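Local coordinates for protein lactate racemase (Thermoanaerobacterium thermosaccharolyticum, PDB 2YJG) that catalyses the interconversion of the D- and L-isomers of lactate, using a nickel pincer nucleotide cofactor in its mature form, at residues Gly169-His174 and Ile236-Ile241; Glu40-Arg45 and Val248-Gly253; Gly310-Ile315 and Lys371-Thr376; Ile279-Asn284 and Ser410-Ile415. All blocks are in the same frame, centred on the assembly; numbering follows the deposited sequence.

Interaction 1: Gly169-His174 and Ile236-Ile241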
loop_
_atom_site.group_PDB
_atom_site.type_symbol
_atom_site.label_atom_id
_atom_site.label_comp_id
_atom_site.label_asym_id
_atom_site.label_seq_id
_atom_site.Cartn_x
_atom_site.Cartn_y
_atom_site.Cartn_z
ATOM N N GLY A 169 -1.591 19.937 6.442
ATOM C CA GLY A 169 -0.496 20.554 5.676
ATOM C C GLY A 169 0.611 21.032 6.595
ATOM O O GLY A 169 0.595 20.753 7.801
ATOM N N PHE A 170 1.544 21.811 6.051
ATOM C CA PHE A 170 2.595 22.447 6.872
ATOM C C PHE A 170 2.837 23.881 6.367
ATOM O O PHE A 170 2.435 24.250 5.189
ATOM C CB PHE A 170 3.890 21.631 6.847
ATOM C CG PHE A 170 4.688 21.820 5.644
ATOM C CD1 PHE A 170 4.169 21.574 4.399
ATOM C CD2 PHE A 170 5.974 22.261 5.738
ATOM C CE1 PHE A 170 4.921 21.831 3.289
ATOM C CE2 PHE A 170 6.720 22.463 4.630
ATOM C CZ PHE A 170 6.183 22.253 3.419
ATOM N N ILE A 171 3.464 24.684 7.217
ATOM C CA ILE A 171 3.592 26.119 6.927
ATOM C C ILE A 171 5.056 26.522 6.900
ATOM O O ILE A 171 5.761 26.324 7.905
ATOM C CB ILE A 171 2.840 26.987 7.960
ATOM C CG1 ILE A 171 1.359 26.807 7.892
ATOM C CG2 ILE A 171 3.193 28.474 7.692
ATOM C CD1 ILE A 171 0.575 27.336 9.108
ATOM N N GLU A 172 5.553 27.068 5.791
ATOM C CA GLU A 172 6.937 27.561 5.698
ATOM C C GLU A 172 6.857 28.697 4.661
ATOM O O GLU A 172 5.859 28.807 3.937
ATOM C CB GLU A 172 7.919 26.489 5.221
ATOM C CG GLU A 172 7.705 26.093 3.727
ATOM C CD GLU A 172 8.611 24.949 3.254
ATOM O OE1 GLU A 172 9.333 24.337 4.092
ATOM O OE2 GLU A 172 8.551 24.664 2.026
ATOM N N PRO A 173 7.915 29.500 4.520
ATOM C CA PRO A 173 7.787 30.604 3.597
ATOM C C PRO A 173 7.711 30.086 2.186
ATOM O O PRO A 173 8.221 29.012 1.913
ATOM C CB PRO A 173 9.109 31.352 3.789
ATOM C CG PRO A 173 9.512 31.023 5.210
ATOM C CD PRO A 173 9.116 29.627 5.356
ATOM N N HIS A 174 7.124 30.855 1.296
ATOM C CA HIS A 174 7.091 30.494 -0.137
ATOM C C HIS A 174 7.296 31.744 -0.960
ATOM O O HIS A 174 6.612 32.796 -0.742
ATOM C CB HIS A 174 5.783 29.771 -0.470
ATOM C CG HIS A 174 5.659 29.428 -1.911
ATOM N ND1 HIS A 174 5.789 28.146 -2.415
ATOM C CD2 HIS A 174 5.438 30.232 -2.976
ATOM C CE1 HIS A 174 5.645 28.193 -3.739
ATOM N NE2 HIS A 174 5.436 29.446 -4.090
ATOM N N ILE A 236 -8.696 22.860 9.145
ATOM C CA ILE A 236 -7.322 22.463 8.825
ATOM C C ILE A 236 -6.494 22.091 10.080
ATOM O O ILE A 236 -6.833 22.500 11.234
ATOM C CB ILE A 236 -6.607 23.541 7.997
ATOM C CG1 ILE A 236 -6.210 24.738 8.876
ATOM C CG2 ILE A 236 -7.467 23.937 6.733
ATOM C CD1 ILE A 236 -5.235 25.744 8.140
ATOM N N LEU A 237 -5.456 21.276 9.877
ATOM C CA LEU A 237 -4.407 21.049 10.892
ATOM C C LEU A 237 -3.173 21.337 10.083
ATOM O O LEU A 237 -2.923 20.665 9.077
ATOM C CB LEU A 237 -4.400 19.620 11.429
ATOM C CG LEU A 237 -3.109 19.225 12.152
ATOM C CD1 LEU A 237 -2.973 20.045 13.439
ATOM C CD2 LEU A 237 -2.931 17.746 12.409
ATOM N N ASN A 238 -2.448 22.376 10.444
ATOM C CA ASN A 238 -1.149 22.652 9.776
ATOM C C ASN A 238 -0.014 22.647 10.807
ATOM O O ASN A 238 -0.144 23.275 11.845
ATOM C CB ASN A 238 -1.158 24.015 9.088
ATOM C CG ASN A 238 -1.833 24.024 7.742
ATOM O OD1 ASN A 238 -2.461 23.054 7.281
ATOM N ND2 ASN A 238 -1.724 25.151 7.103
ATOM N N VAL A 239 1.069 21.951 10.510
ATOM C CA VAL A 239 2.218 21.880 11.365
ATOM C C VAL A 239 3.329 22.814 10.876
ATOM O O VAL A 239 3.337 23.294 9.740
ATOM C CB VAL A 239 2.745 20.446 11.530
ATOM C CG1 VAL A 239 1.771 19.554 12.341
ATOM C CG2 VAL A 239 3.122 19.794 10.199
ATOM N N VAL A 240 4.217 23.112 11.802
ATOM C CA VAL A 240 5.456 23.790 11.508
ATOM C C VAL A 240 6.513 22.786 11.917
ATOM O O VAL A 240 6.473 22.227 13.005
ATOM C CB VAL A 240 5.587 25.070 12.237
ATOM C CG1 VAL A 240 6.972 25.653 11.966
ATOM C CG2 VAL A 240 4.463 26.065 11.812
ATOM N N ILE A 241 7.473 22.560 11.041
ATOM C CA ILE A 241 8.440 21.515 11.249
ATOM C C ILE A 241 9.861 22.113 11.138
ATOM O O ILE A 241 10.063 23.124 10.466
ATOM C CB ILE A 241 8.225 20.317 10.252
ATOM C CG1 ILE A 241 8.394 20.754 8.786
ATOM C CG2 ILE A 241 6.839 19.680 10.413
ATOM C CD1 ILE A 241 8.464 19.572 7.666
HETATM O O HOH W 1 7.345 23.914 8.497
#
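Phe170 and Val239 turn their side chains to one face of the N-terminal domain's mixed sheet, while Ile171 and Asn238 meet on the other. On the first face Phe170 CB rests 3.9 Å from Val239 CG2. With CG tucked between the backbone N and the carbonyl carbon (chi1 79°), the ring is carried along the strand until its CD2 comes 4.1 Å from Ile241 CD1, the two side chains slanting past each other. Arg75, which probably binds the cofactor, touches the same phenyl ring.

On the Asn238 face the isoleucine lies nearly at right angles to the asparagine: Ile171 CD1 is 3.7 Å from Asn238 CB, and its CG1 passes close to the amide. His259 of helix 257-270 touches both residues. The amide also lies beside Gly169, where any side chain would run into it. Cutting Asn238 back to an alanine is likely to leave the space between Gly169 and the Ile171 side chain unfilled, with Ile171 CD1 losing the amide it lies across.

Parallel pairing holds the strands together. Val239 N donates to Gly169 O at 3.0 Å, and Val239 O receives Ile171 N at 2.9 Å; the preceding bond, Gly169 N to Leu237 O, is weak. Past Ile171 the strands part, and water 1 bridges them, donating a hydrogen bond to Ile171 O and accepting one from Ile241 N. Backbone pairing thus gives way to a water link as the chain leaves the sheet, just ahead of the short strand that carries His174, probably one of the two proton donor/acceptors.

Interaction 2: Glu40-Arg45 and Val248-Gly253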
loop_
_atom_site.group_PDB
_atom_site.type_symbol
_atom_site.label_atom_id
_atom_site.label_comp_id
_atom_site.label_asym_id
_atom_site.label_seq_id
_atom_site.Cartn_x
_atom_site.Cartn_y
_atom_site.Cartn_z
ATOM N N GLU A 40 3.376 14.374 19.120
ATOM C CA GLU A 40 1.985 13.980 19.174
ATOM C C GLU A 40 1.200 14.952 20.063
ATOM O O GLU A 40 0.111 15.352 19.724
ATOM C CB GLU A 40 1.917 12.480 19.616
ATOM C CG GLU A 40 0.695 12.024 20.361
ATOM C CD GLU A 40 0.909 10.660 21.013
ATOM O OE1 GLU A 40 1.373 9.724 20.310
ATOM O OE2 GLU A 40 0.638 10.548 22.236
ATOM N N ASP A 41 1.769 15.317 21.229
ATOM C CA ASP A 41 1.144 16.248 22.119
ATOM C C ASP A 41 1.024 17.630 21.532
ATOM O O ASP A 41 0.116 18.365 21.864
ATOM C CB ASP A 41 1.882 16.292 23.477
ATOM C CG ASP A 41 1.547 15.066 24.353
ATOM O OD1 ASP A 41 0.569 14.391 24.070
ATOM O OD2 ASP A 41 2.306 14.741 25.271
ATOM N N ILE A 42 1.949 18.024 20.669
ATOM C CA ILE A 42 1.823 19.361 20.052
ATOM C C ILE A 42 0.602 19.351 19.160
ATOM O O ILE A 42 -0.196 20.277 19.176
ATOM C CB ILE A 42 3.086 19.714 19.255
ATOM C CG1 ILE A 42 4.225 20.026 20.209
ATOM C CG2 ILE A 42 2.819 20.877 18.357
ATOM C CD1 ILE A 42 5.488 20.228 19.519
ATOM N N VAL A 43 0.459 18.278 18.374
ATOM C CA VAL A 43 -0.680 18.100 17.496
ATOM C C VAL A 43 -2.010 18.060 18.270
ATOM O O VAL A 43 -2.910 18.814 17.963
ATOM C CB VAL A 43 -0.531 16.868 16.557
ATOM C CG1 VAL A 43 -1.772 16.717 15.693
ATOM C CG2 VAL A 43 0.718 17.024 15.709
ATOM N N LYS A 44 -2.114 17.235 19.312
ATOM C CA LYS A 44 -3.350 17.176 20.103
ATOM C C LYS A 44 -3.720 18.529 20.720
ATOM O O LYS A 44 -4.887 18.918 20.733
ATOM C CB LYS A 44 -3.236 16.141 21.216
ATOM C CG LYS A 44 -3.289 14.685 20.809
ATOM C CD LYS A 44 -4.741 14.197 20.762
ATOM C CE LYS A 44 -5.502 14.309 22.112
ATOM N NZ LYS A 44 -6.969 14.877 22.084
ATOM N N ARG A 45 -2.733 19.253 21.230
ATOM C CA ARG A 45 -2.982 20.592 21.763
ATOM C C ARG A 45 -3.680 21.463 20.730
ATOM O O ARG A 45 -4.665 22.131 21.042
ATOM C CB ARG A 45 -1.663 21.265 22.233
ATOM C CG ARG A 45 -1.805 22.662 22.858
ATOM C CD ARG A 45 -0.450 23.324 23.197
ATOM N NE ARG A 45 0.358 23.566 22.001
ATOM C CZ ARG A 45 1.546 24.178 21.962
ATOM N NH1 ARG A 45 2.107 24.675 23.065
ATOM N NH2 ARG A 45 2.171 24.308 20.785
ATOM N N VAL A 248 7.336 21.037 15.499
ATOM C CA VAL A 248 7.677 21.990 16.586
ATOM C C VAL A 248 6.529 22.899 17.024
ATOM O O VAL A 248 6.553 23.512 18.117
ATOM C CB VAL A 248 8.941 22.804 16.250
ATOM C CG1 VAL A 248 10.123 21.898 16.109
ATOM C CG2 VAL A 248 8.733 23.637 14.985
ATOM N N ASN A 249 5.493 22.986 16.206
ATOM C CA ASN A 249 4.257 23.658 16.531
ATOM C C ASN A 249 3.170 23.146 15.564
ATOM O O ASN A 249 3.453 22.527 14.535
ATOM C CB ASN A 249 4.405 25.187 16.404
ATOM C CG ASN A 249 3.526 26.000 17.393
ATOM O OD1 ASN A 249 2.514 25.545 17.947
ATOM N ND2 ASN A 249 3.913 27.239 17.572
ATOM N N ALA A 250 1.955 23.517 15.875
ATOM C CA ALA A 250 0.768 23.098 15.166
ATOM C C ALA A 250 -0.399 24.013 15.435
ATOM O O ALA A 250 -0.560 24.546 16.577
ATOM C CB ALA A 250 0.416 21.637 15.536
ATOM N N PHE A 251 -1.202 24.215 14.386
ATOM C CA PHE A 251 -2.313 25.144 14.348
ATOM C C PHE A 251 -3.484 24.453 13.659
ATOM O O PHE A 251 -3.318 23.925 12.568
ATOM C CB PHE A 251 -1.910 26.425 13.583
ATOM C CG PHE A 251 -0.686 27.052 14.118
ATOM C CD1 PHE A 251 0.553 26.580 13.758
ATOM C CD2 PHE A 251 -0.766 28.093 15.099
ATOM C CE1 PHE A 251 1.730 27.118 14.308
ATOM C CE2 PHE A 251 0.395 28.625 15.614
ATOM C CZ PHE A 251 1.650 28.132 15.215
ATOM N N ALA A 252 -4.666 24.534 14.266
ATOM C CA ALA A 252 -5.841 23.843 13.815
ATOM C C ALA A 252 -7.057 24.739 13.917
ATOM O O ALA A 252 -7.140 25.583 14.848
ATOM C CB ALA A 252 -6.036 22.560 14.651
ATOM N N GLY A 253 -7.997 24.534 12.997
ATOM C CA GLY A 253 -9.302 25.187 12.996
ATOM C C GLY A 253 -9.651 25.802 11.674
ATOM O O GLY A 253 -9.491 25.164 10.632
HETATM O O HOH W 2 0.108 23.154 19.426
#
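Ile42 of helix 39-48 packs on Ala250 of strand 247-253, the edge strand of the N-terminal domain's mixed sheet, just beyond a classic beta bulge in which Val248 and Asn249 both face Val240. Helix and strand segments run almost the same way, their axes 24° apart.

The apolar part belongs to Ile42. Its CG2 branch, anti to the backbone N, reaches Ala250 CB at 3.8 Å and lies closer still, 3.6 Å, to Asn249 C; the other branch ends with CD1 3.7 Å from Val248 O. Val43, its CB pointing away from the strand segment, touches Leu237 and, on helix 79-91, Leu85.

The polar part lies toward the exposed Arg45. Asn249 OD1 folds back to accept Ala250 N at 3.0 Å, and the same oxygen lies at the edge of the Arg45 guanidinium, near its plane, 3.1 Å from NH2. A leucine in place of Asn249 would probably leave Ala250 N without this acceptor and set a hydrocarbon against the arginine.

Water 2 ties helix to strand: it accepts from Arg45 NE, in the guanidinium plane, and donates to Ile42 O at 2.9 Å and to Ala250 O at 3.2 Å.

Interaction 3: Gly310-Ile315 and Lys371-Thr376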
loop_
_atom_site.group_PDB
_atom_site.type_symbol
_atom_site.label_atom_id
_atom_site.label_comp_id
_atom_site.label_asym_id
_atom_site.label_seq_id
_atom_site.Cartn_x
_atom_site.Cartn_y
_atom_site.Cartn_z
ATOM N N GLY A 310 22.094 46.198 -9.024
ATOM C CA GLY A 310 23.359 45.991 -9.684
ATOM C C GLY A 310 24.402 45.206 -8.952
ATOM O O GLY A 310 25.497 45.094 -9.439
ATOM N N GLY A 311 24.057 44.678 -7.770
ATOM C CA GLY A 311 24.965 43.933 -6.956
ATOM C C GLY A 311 25.051 42.503 -7.439
ATOM O O GLY A 311 24.409 42.144 -8.431
ATOM N N VAL A 312 25.828 41.702 -6.712
ATOM C CA VAL A 312 26.114 40.319 -7.051
ATOM C C VAL A 312 25.577 39.399 -5.975
ATOM O O VAL A 312 25.796 39.620 -4.785
ATOM C CB VAL A 312 27.619 40.131 -7.246
ATOM C CG1 VAL A 312 27.953 38.687 -7.698
ATOM C CG2 VAL A 312 28.137 41.152 -8.288
ATOM N N ILE A 313 24.786 38.414 -6.393
ATOM C CA ILE A 313 24.309 37.391 -5.511
ATOM C C ILE A 313 25.114 36.118 -5.812
ATOM O O ILE A 313 25.127 35.634 -6.989
ATOM C CB ILE A 313 22.805 37.130 -5.752
ATOM C CG1 ILE A 313 21.968 38.365 -5.375
ATOM C CG2 ILE A 313 22.307 35.864 -5.013
ATOM C CD1 ILE A 313 20.548 38.409 -6.208
ATOM N N ILE A 314 25.794 35.597 -4.792
ATOM C CA ILE A 314 26.470 34.255 -4.822
ATOM C C ILE A 314 25.587 33.250 -4.117
ATOM O O ILE A 314 25.169 33.442 -2.965
ATOM C CB ILE A 314 27.851 34.236 -4.133
ATOM C CG1 ILE A 314 28.775 35.271 -4.741
ATOM C CG2 ILE A 314 28.446 32.838 -4.195
ATOM C CD1 ILE A 314 30.011 35.690 -3.871
ATOM N N ILE A 315 25.263 32.180 -4.820
ATOM C CA ILE A 315 24.419 31.144 -4.280
ATOM C C ILE A 315 25.123 29.774 -4.404
ATOM O O ILE A 315 25.536 29.381 -5.491
ATOM C CB ILE A 315 22.992 31.086 -4.939
ATOM C CG1 ILE A 315 22.195 30.070 -4.156
ATOM C CG2 ILE A 315 23.022 30.724 -6.393
ATOM C CD1 ILE A 315 20.715 30.104 -4.177
ATOM N N LYS A 371 23.722 40.480 -10.855
ATOM C CA LYS A 371 24.466 39.332 -11.377
ATOM C C LYS A 371 24.347 38.196 -10.409
ATOM O O LYS A 371 24.380 38.447 -9.208
ATOM C CB LYS A 371 25.957 39.696 -11.484
ATOM C CG LYS A 371 26.212 40.914 -12.312
ATOM C CD LYS A 371 26.230 40.648 -13.763
ATOM C CE LYS A 371 26.209 42.009 -14.552
ATOM N NZ LYS A 371 27.030 41.960 -15.815
ATOM N N VAL A 372 24.226 36.970 -10.905
ATOM C CA VAL A 372 24.188 35.807 -10.052
ATOM C C VAL A 372 25.366 34.928 -10.408
ATOM O O VAL A 372 25.701 34.717 -11.628
ATOM C CB VAL A 372 22.863 35.065 -10.171
ATOM C CG1 VAL A 372 22.874 33.751 -9.346
ATOM C CG2 VAL A 372 21.710 35.987 -9.735
ATOM N N ILE A 373 26.048 34.503 -9.358
ATOM C CA ILE A 373 27.152 33.556 -9.466
ATOM C C ILE A 373 26.727 32.287 -8.786
ATOM O O ILE A 373 26.304 32.309 -7.623
ATOM C CB ILE A 373 28.490 34.071 -8.810
ATOM C CG1 ILE A 373 29.003 35.277 -9.563
ATOM C CG2 ILE A 373 29.572 32.946 -8.788
ATOM C CD1 ILE A 373 29.889 36.156 -8.795
ATOM N N MET A 374 26.800 31.165 -9.491
ATOM C CA MET A 374 26.424 29.916 -8.854
ATOM C C MET A 374 27.674 29.030 -8.569
ATOM O O MET A 374 28.445 28.701 -9.457
ATOM C CB MET A 374 25.398 29.130 -9.675
ATOM C CG MET A 374 24.053 29.788 -9.899
ATOM S SD MET A 374 22.849 28.650 -10.615
ATOM C CE MET A 374 22.410 27.723 -9.226
ATOM N N VAL A 375 27.844 28.665 -7.314
ATOM C CA VAL A 375 28.741 27.588 -6.886
ATOM C C VAL A 375 27.932 26.318 -6.935
ATOM O O VAL A 375 26.996 26.119 -6.168
ATOM C CB VAL A 375 29.323 27.857 -5.421
ATOM C CG1 VAL A 375 30.145 26.671 -4.852
ATOM C CG2 VAL A 375 30.158 29.191 -5.402
ATOM N N THR A 376 28.350 25.413 -7.833
ATOM C CA THR A 376 27.565 24.291 -8.225
ATOM C C THR A 376 28.476 23.220 -8.818
ATOM O O THR A 376 29.586 23.507 -9.145
ATOM C CB THR A 376 26.498 24.748 -9.236
ATOM O OG1 THR A 376 25.536 23.732 -9.343
ATOM C CG2 THR A 376 27.081 25.065 -10.601
#
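Ile373 meets two residues of the neighbouring strand, Val312 and Ile314, on one face of the parallel sheet of the C-terminal domain. Its CB stands 4.3 Å from Ile314 CG1, its partner straight across the ladder, and 4.1 Å from Ile313 O. From there the chain turns back towards Val312: CG1 is anti to the carbonyl carbon (chi1 -65°) and comes 4.0 Å from Val312 CG1. At the tip, CD1 presses on that same methyl at 3.4 Å, tighter than an ordinary carbon contact, as the two side chains slant across each other. Ala398 of helix 395-405 touches both Ile314 and Ile373 and so roofs this face.

The opposite face is built differently. Ile315 and Met374 lie side by side and point the same way, Ile315 CG2 meeting Met374 CG at 3.8 Å, and Val372 CG1 comes up to that same isoleucine methyl from further back along its strand. Met374 goes on to touch Ile293, Ser296 and Met300 of helix 293-305, which also carries Gln295 and Lys298, which probably bind the substrate.

Between the two layers runs a full parallel ladder of five backbone bonds. The three middle ones are nearly straight, and two of them, Ile313 N to Lys371 O and Ile373 N to Ile313 O, are 2.8 Å. The strands are joined through helices that include 357-369, whose Ile366 touches Ile313 and Val372, as in a beta-alpha-beta crossover. Peptide groups pair with peptide groups while mostly branched aliphatic side chains, with Met374 among them, line both faces; the contact is buried except at Lys371.

Interaction 4: Ile279-Asn284 and Ser410-Ile415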
loop_
_atom_site.group_PDB
_atom_site.type_symbol
_atom_site.label_atom_id
_atom_site.label_comp_id
_atom_site.label_asym_id
_atom_site.label_seq_id
_atom_site.Cartn_x
_atom_site.Cartn_y
_atom_site.Cartn_z
ATOM N N ILE A 279 27.188 42.724 -2.256
ATOM C CA ILE A 279 27.367 41.259 -2.439
ATOM C C ILE A 279 26.560 40.518 -1.367
ATOM O O ILE A 279 26.557 40.894 -0.192
ATOM C CB ILE A 279 28.855 40.825 -2.386
ATOM C CG1 ILE A 279 29.689 41.540 -3.440
ATOM C CG2 ILE A 279 29.037 39.350 -2.629
ATOM C CD1 ILE A 279 31.275 41.281 -3.260
ATOM N N VAL A 280 25.857 39.478 -1.794
ATOM C CA VAL A 280 25.203 38.582 -0.898
ATOM C C VAL A 280 25.750 37.183 -1.176
ATOM O O VAL A 280 25.918 36.812 -2.353
ATOM C CB VAL A 280 23.690 38.567 -1.168
ATOM C CG1 VAL A 280 23.041 37.608 -0.274
ATOM C CG2 VAL A 280 23.046 39.985 -1.076
ATOM N N ILE A 281 26.008 36.400 -0.125
ATOM C CA ILE A 281 26.309 34.966 -0.207
ATOM C C ILE A 281 25.203 34.195 0.430
ATOM O O ILE A 281 24.816 34.465 1.579
ATOM C CB ILE A 281 27.621 34.568 0.513
ATOM C CG1 ILE A 281 28.785 35.242 -0.196
ATOM C CG2 ILE A 281 27.707 33.044 0.602
ATOM C CD1 ILE A 281 30.183 35.012 0.483
ATOM N N THR A 282 24.616 33.277 -0.323
ATOM C CA THR A 282 23.551 32.440 0.243
ATOM C C THR A 282 23.594 30.999 -0.341
ATOM O O THR A 282 24.570 30.626 -1.023
ATOM C CB THR A 282 22.191 33.112 0.046
ATOM O OG1 THR A 282 21.210 32.495 0.876
ATOM C CG2 THR A 282 21.776 33.102 -1.473
ATOM N N SER A 283 22.618 30.191 0.048
ATOM C CA SER A 283 22.544 28.789 -0.397
ATOM C C SER A 283 21.106 28.408 -0.621
ATOM O O SER A 283 20.193 29.178 -0.332
ATOM C CB SER A 283 23.143 27.843 0.636
ATOM O OG SER A 283 22.202 27.525 1.599
ATOM N N ASN A 284 20.873 27.237 -1.182
ATOM C CA ASN A 284 19.501 26.770 -1.274
ATOM C C ASN A 284 19.190 25.681 -0.286
ATOM O O ASN A 284 18.448 24.799 -0.651
ATOM C CB ASN A 284 19.127 26.245 -2.648
ATOM C CG ASN A 284 17.770 26.765 -3.107
ATOM O OD1 ASN A 284 17.566 27.955 -3.075
ATOM N ND2 ASN A 284 16.816 25.862 -3.451
ATOM N N SER A 410 33.763 45.579 -0.660
ATOM C CA SER A 410 32.325 45.745 -0.456
ATOM C C SER A 410 31.847 44.954 0.744
ATOM O O SER A 410 32.161 43.789 0.825
ATOM C CB SER A 410 31.564 45.278 -1.706
ATOM O OG SER A 410 31.870 46.082 -2.845
ATOM N N LYS A 411 31.090 45.540 1.679
ATOM C CA LYS A 411 30.525 44.677 2.750
ATOM C C LYS A 411 29.505 43.689 2.145
ATOM O O LYS A 411 28.875 43.983 1.155
ATOM C CB LYS A 411 29.964 45.443 3.962
ATOM C CG LYS A 411 31.066 45.941 4.949
ATOM C CD LYS A 411 30.675 45.899 6.416
ATOM C CE LYS A 411 30.656 47.283 7.047
ATOM N NZ LYS A 411 30.573 47.407 8.525
ATOM N N ILE A 412 29.380 42.519 2.758
ATOM C CA ILE A 412 28.731 41.371 2.184
ATOM C C ILE A 412 27.696 40.922 3.144
ATOM O O ILE A 412 27.966 40.755 4.355
ATOM C CB ILE A 412 29.721 40.173 2.023
ATOM C CG1 ILE A 412 30.903 40.533 1.140
ATOM C CG2 ILE A 412 29.030 38.907 1.460
ATOM C CD1 ILE A 412 32.091 39.556 1.311
ATOM N N ASN A 413 26.503 40.674 2.631
ATOM C CA ASN A 413 25.484 40.061 3.425
ATOM C C ASN A 413 25.624 38.548 3.313
ATOM O O ASN A 413 25.671 38.040 2.209
ATOM C CB ASN A 413 24.081 40.499 2.954
ATOM C CG ASN A 413 23.577 41.804 3.586
ATOM O OD1 ASN A 413 22.735 42.516 2.993
ATOM N ND2 ASN A 413 24.006 42.082 4.797
ATOM N N VAL A 414 25.613 37.810 4.425
ATOM C CA VAL A 414 25.663 36.326 4.405
ATOM C C VAL A 414 24.378 35.754 4.902
ATOM O O VAL A 414 23.974 36.002 6.038
ATOM C CB VAL A 414 26.853 35.758 5.269
ATOM C CG1 VAL A 414 26.895 34.195 5.188
ATOM C CG2 VAL A 414 28.192 36.368 4.780
ATOM N N ILE A 415 23.689 34.988 4.056
ATOM C CA ILE A 415 22.431 34.397 4.427
ATOM C C ILE A 415 22.661 32.893 4.261
ATOM O O ILE A 415 22.474 32.366 3.154
ATOM C CB ILE A 415 21.307 34.811 3.479
ATOM C CG1 ILE A 415 21.306 36.351 3.260
ATOM C CG2 ILE A 415 19.966 34.278 4.018
ATOM C CD1 ILE A 415 20.112 36.883 2.421
#
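Thr282 OG1 donates to Ile415 O at 2.6 Å, the shortest polar bond between these strands. With OG1 anti to the backbone N (chi1 -165°), the hydroxyl swings across to the neighbouring strand and approaches in the plane of the Ile415 carbonyl. Thr282 CA also offers a CA-H to this oxygen, so one residue grips it twice. Thr282 and Ile415 run side by side, and behind them Val280 CG1 meets Ile415 CD1 at 4.0 Å.

The regular part of the ladder lies just before. Asn413 accepts and donates through its backbone, its N reaching Ile279 O at 2.8 Å and its O receiving Ile281 N at 2.9 Å. Next comes Ile415 N to Ile281 O, almost perfectly straight, with 176° at the hydrogen.

On the opposite face three isoleucines interlock. Ile412 places CG1 4.1 Å from Ile279 CB, the two side chains pointing the same way, while its CG2 branch crosses obliquely to Ile281 CG1 at 4.0 Å. Leu399 touches both Ile279 and Ile412 and so packs helix 395-405 on that face.

Strand 279-283 is paired along one edge with strand 311-316 and along the other with 412-415, the last strand of this sheet in the chain. Helix 395-405 covers one face of this all-parallel sheet and helix 293-305 the other, consistent with a three-layer, Rossmann-like alpha/beta domain.

Interactions 1 and 2 share the mixed sheet of the N-terminal domain, where strand 233-241 is followed by its antiparallel neighbour 247-253; Asn238 N and Phe251 O probably hydrogen-bond between them. Interactions 3 and 4 are likewise joined, through adjacent strands 311-316 and 279-283 of the all-parallel sheet. The two pairs do not touch: the centres of interactions 2 and 3 are about 39 Å apart. Chemistry follows position. Interactions 3 and 4 are buried ladders lined with aliphatic side chains, the latter ending in a hydroxyl bond. Interaction 1 is buried too but ends in a water bridge near the probably catalytic His174, whereas interaction 2, a partly exposed helix-on-strand contact, relies on water and an exposed arginine.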